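Local structure of sialidase B (Streptococcus pneumoniae serotype 4, 4XJW) at residues A[122-127]-A[189-194]. The protein cleaves terminal sialic acid residues from oligosaccharides, glycoproteins and glycolipids, acting as an intramolecular trans-sialidase of glycosyl hydrolase family 33. The protein carries 1 engineered substitution. Residues are numbered along the deposited sequence; the frame is centred on the assembly and turned at random.
Sequences YVNGIE and NPFQLI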
ATOM      1  N   TYR A 122       3.891 -19.159   6.649  1.00 11.01           N
ATOM      2  CA  TYR A 122       3.621 -17.928   7.392  1.00 10.84           C
ATOM      3  C   TYR A 122       4.947 -17.337   7.826  1.00 11.72           C
ATOM      4  O   TYR A 122       5.834 -18.054   8.260  1.00 13.92           O
ATOM      5  CB  TYR A 122       2.807 -18.212   8.656  1.00 11.25           C
ATOM      6  CG  TYR A 122       1.523 -18.989   8.474  1.00 12.11           C
ATOM      7  CD1 TYR A 122       1.528 -20.376   8.457  1.00 11.67           C
ATOM      8  CD2 TYR A 122       0.299 -18.333   8.366  1.00 12.77           C
ATOM      9  CE1 TYR A 122       0.348 -21.097   8.319  1.00 16.17           C
ATOM     10  CE2 TYR A 122      -0.885 -19.035   8.239  1.00 15.25           C
ATOM     11  CZ  TYR A 122      -0.849 -20.420   8.206  1.00 15.88           C
ATOM     12  OH  TYR A 122      -2.018 -21.130   8.076  1.00 21.44           O
ATOM     13  N   VAL A 123       5.091 -16.024   7.714  1.00 10.45           N
ATOM     14  CA  VAL A 123       6.243 -15.375   8.318  1.00 10.10           C
ATOM     15  C   VAL A 123       5.736 -14.177   9.089  1.00 12.15           C
ATOM     16  O   VAL A 123       4.954 -13.399   8.549  1.00 11.49           O
ATOM     17  CB  VAL A 123       7.264 -14.919   7.261  1.00 11.31           C
ATOM     18  CG1 VAL A 123       8.441 -14.251   7.948  1.00 14.64           C
ATOM     19  CG2 VAL A 123       7.744 -16.099   6.428  1.00 10.44           C
ATOM     20  N   ASN A 124       6.148 -14.057  10.354  1.00 11.39           N
ATOM     21  CA  ASN A 124       5.742 -12.946  11.208  1.00  9.79           C
ATOM     22  C   ASN A 124       4.224 -12.801  11.334  1.00 13.70           C
ATOM     23  O   ASN A 124       3.690 -11.692  11.400  1.00 11.85           O
ATOM     24  CB  ASN A 124       6.441 -11.654  10.769  1.00 10.88           C
ATOM     25  CG  ASN A 124       7.939 -11.773  10.887  1.00 11.70           C
ATOM     26  OD1 ASN A 124       8.423 -12.526  11.728  1.00 14.22           O
ATOM     27  ND2 ASN A 124       8.680 -11.063  10.055  1.00 12.68           N
ATOM     28  N   GLY A 125       3.546 -13.944  11.358  1.00 11.44           N
ATOM     29  CA  GLY A 125       2.114 -13.973  11.564  1.00 13.14           C
ATOM     30  C   GLY A 125       1.313 -13.630  10.328  1.00 13.84           C
ATOM     31  O   GLY A 125       0.123 -13.329  10.413  1.00 16.55           O
ATOM     32  N   ILE A 126       1.973 -13.669   9.176  1.00 10.71           N
ATOM     33  CA  ILE A 126       1.334 -13.365   7.911  1.00 11.13           C
ATOM     34  C   ILE A 126       1.445 -14.557   6.957  1.00 11.90           C
ATOM     35  O   ILE A 126       2.549 -15.035   6.667  1.00 12.01           O
ATOM     36  CB  ILE A 126       1.997 -12.137   7.260  1.00 10.54           C
ATOM     37  CG1 ILE A 126       1.786 -10.899   8.138  1.00 12.42           C
ATOM     38  CG2 ILE A 126       1.429 -11.880   5.876  1.00 12.97           C
ATOM     39  CD1 ILE A 126       2.605  -9.691   7.682  1.00 12.78           C
ATOM     40  N   GLU A 127       0.305 -15.038   6.462  1.00 10.76           N
ATOM     41  CA  GLU A 127       0.305 -16.081   5.438  1.00 11.21           C
ATOM     42  C   GLU A 127       0.802 -15.518   4.124  1.00 11.90           C
ATOM     43  O   GLU A 127       0.142 -14.677   3.510  1.00 14.47           O
ATOM     44  CB  GLU A 127      -1.093 -16.663   5.246  1.00 14.21           C
ATOM     45  CG  GLU A 127      -1.107 -17.861   4.317  1.00 17.40           C
ATOM     46  CD  GLU A 127      -2.509 -18.291   3.932  1.00 22.70           C
ATOM     47  OE1 GLU A 127      -3.237 -18.776   4.814  1.00 29.02           O
ATOM     48  OE2 GLU A 127      -2.864 -18.137   2.748  1.00 28.24           O
ATOM     49  N   ASN A 189       7.454  -9.519  16.433  1.00 14.91           N
ATOM     50  CA  ASN A 189       7.374  -8.587  15.318  1.00 12.49           C
ATOM     51  C   ASN A 189       7.748  -7.160  15.697  1.00 12.99           C
ATOM     52  O   ASN A 189       7.356  -6.667  16.760  1.00 14.18           O
ATOM     53  CB  ASN A 189       5.963  -8.565  14.726  1.00 12.20           C
ATOM     54  CG  ASN A 189       5.606  -9.838  14.003  1.00 15.33           C
ATOM     55  OD1 ASN A 189       6.442 -10.711  13.785  1.00 15.60           O
ATOM     56  ND2 ASN A 189       4.349  -9.947  13.621  1.00 11.39           N
ATOM     57  N   PRO A 190       8.472  -6.465  14.808  1.00 11.33           N
ATOM     58  CA  PRO A 190       8.809  -5.054  15.030  1.00 12.71           C
ATOM     59  C   PRO A 190       7.725  -4.106  14.521  1.00 11.62           C
ATOM     60  O   PRO A 190       7.856  -2.884  14.675  1.00 14.27           O
ATOM     61  CB  PRO A 190      10.071  -4.875  14.188  1.00 15.03           C
ATOM     62  CG  PRO A 190       9.857  -5.817  13.031  1.00 13.02           C
ATOM     63  CD  PRO A 190       9.153  -7.013  13.620  1.00 11.34           C
ATOM     64  N   PHE A 191       6.667  -4.663  13.939  1.00  9.83           N
ATOM     65  CA  PHE A 191       5.629  -3.882  13.273  1.00  9.12           C
ATOM     66  C   PHE A 191       4.246  -4.397  13.689  1.00 11.67           C
ATOM     67  O   PHE A 191       4.116  -5.479  14.274  1.00  9.65           O
ATOM     68  CB  PHE A 191       5.756  -4.061  11.748  1.00  8.15           C
ATOM     69  CG  PHE A 191       5.389  -5.458  11.291  1.00  9.51           C
ATOM     70  CD1 PHE A 191       6.338  -6.473  11.296  1.00  9.93           C
ATOM     71  CD2 PHE A 191       4.090  -5.755  10.883  1.00 10.45           C
ATOM     72  CE1 PHE A 191       6.000  -7.767  10.898  1.00 11.19           C
ATOM     73  CE2 PHE A 191       3.731  -7.043  10.501  1.00 10.44           C
ATOM     74  CZ  PHE A 191       4.701  -8.053  10.500  1.00 11.50           C
ATOM     75  N   GLN A 192       3.210  -3.635  13.350  1.00 12.00           N
ATOM     76  CA  GLN A 192       1.849  -4.131  13.443  1.00 13.22           C
ATOM     77  C   GLN A 192       1.074  -3.834  12.169  1.00 13.01           C
ATOM     78  O   GLN A 192       1.535  -3.085  11.294  1.00 11.69           O
ATOM     79  CB  GLN A 192       1.143  -3.542  14.663  1.00 17.26           C
ATOM     80  CG  GLN A 192       1.161  -2.039  14.706  1.00 19.91           C
ATOM     81  CD  GLN A 192       0.960  -1.494  16.125  1.00 13.85           C
ATOM     82  OE1 GLN A 192       1.906  -1.031  16.782  1.00 14.88           O
ATOM     83  NE2 GLN A 192      -0.275  -1.530  16.588  1.00 14.98           N
ATOM     84  N   LEU A 193      -0.092  -4.460  12.044  1.00 12.72           N
ATOM     85  CA  LEU A 193      -0.972  -4.216  10.912  1.00 10.84           C
ATOM     86  C   LEU A 193      -2.160  -3.365  11.346  1.00  9.87           C
ATOM     87  O   LEU A 193      -2.765  -3.608  12.397  1.00 13.82           O
ATOM     88  CB  LEU A 193      -1.446  -5.535  10.280  1.00 11.46           C
ATOM     89  CG  LEU A 193      -0.372  -6.478   9.726  1.00  8.75           C
ATOM     90  CD1 LEU A 193      -1.014  -7.743   9.173  1.00 11.85           C
ATOM     91  CD2 LEU A 193       0.439  -5.751   8.667  1.00 11.42           C
ATOM     92  N   ILE A 194      -2.471  -2.355  10.541  1.00  9.24           N
ATOM     93  CA  ILE A 194      -3.681  -1.566  10.698  1.00  9.38           C
ATOM     94  C   ILE A 194      -4.771  -2.111   9.770  1.00 12.13           C
ATOM     95  O   ILE A 194      -5.863  -2.483  10.219  1.00 16.09           O
ATOM     96  CB  ILE A 194      -3.425  -0.073  10.410  1.00  7.91           C
ATOM     97  CG1 ILE A 194      -2.340   0.465  11.346  1.00 11.14           C
ATOM     98  CG2 ILE A 194      -4.714   0.734  10.594  1.00 10.65           C
ATOM     99  CD1 ILE A 194      -1.963   1.899  11.106  1.00  9.92           C
TER
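With CG turned opposite the carbonyl carbon, Asn189 reaches across to Asn124, while Phe191 holds CG flanked by its own N and C (chi1 69°), which brings the outer end of its ring (CE1, CZ, CE2) up against both Asn124 and Ile126. The amide of Asn189 delivers the one hydrogen bond of the contact, ND2 to the backbone O of Asn124 at 2.9 Å. This bond is bent: its N-H...O angle is 149°, and the donor stands above the carbonyl plane rather than on a lone pair. The other branch of the amide, OD1, rests against CB of Asn124 at 3.2 Å, and the two asparagine amide planes are steeply inclined to each other, 76° apart. Neither amide bonds the other; Asn124 instead spends OD1 on the backbone N of Thr107 and ND2 on Asn106, which ties its side chain back to strand 102-113.

Asn124 and Gly125 are the central residues of a type I' turn, both at positive phi, joining strands 118-123 and 126-132 in a tight beta hairpin of the N-terminal, concanavalin-like domain. The hairpin tip meets the loop between helix 179-182 and strand 205-213, along which the chain passes toward the catalytic beta-propeller.

CB of Asn124 lies in the plane of the Phe191 ring, 3.9 Å from CE1 at its edge. Further round, CD1 of Ile126 approaches CZ obliquely, also at 3.9 Å, and CD1 of Leu193 extends the apolar patch more loosely to Ile126 CG1 at 4.3 Å. Trp96 lies nearly parallel to the Phe191 ring, and Gln648 of strand 647-652 touches both Phe191 and Ile126.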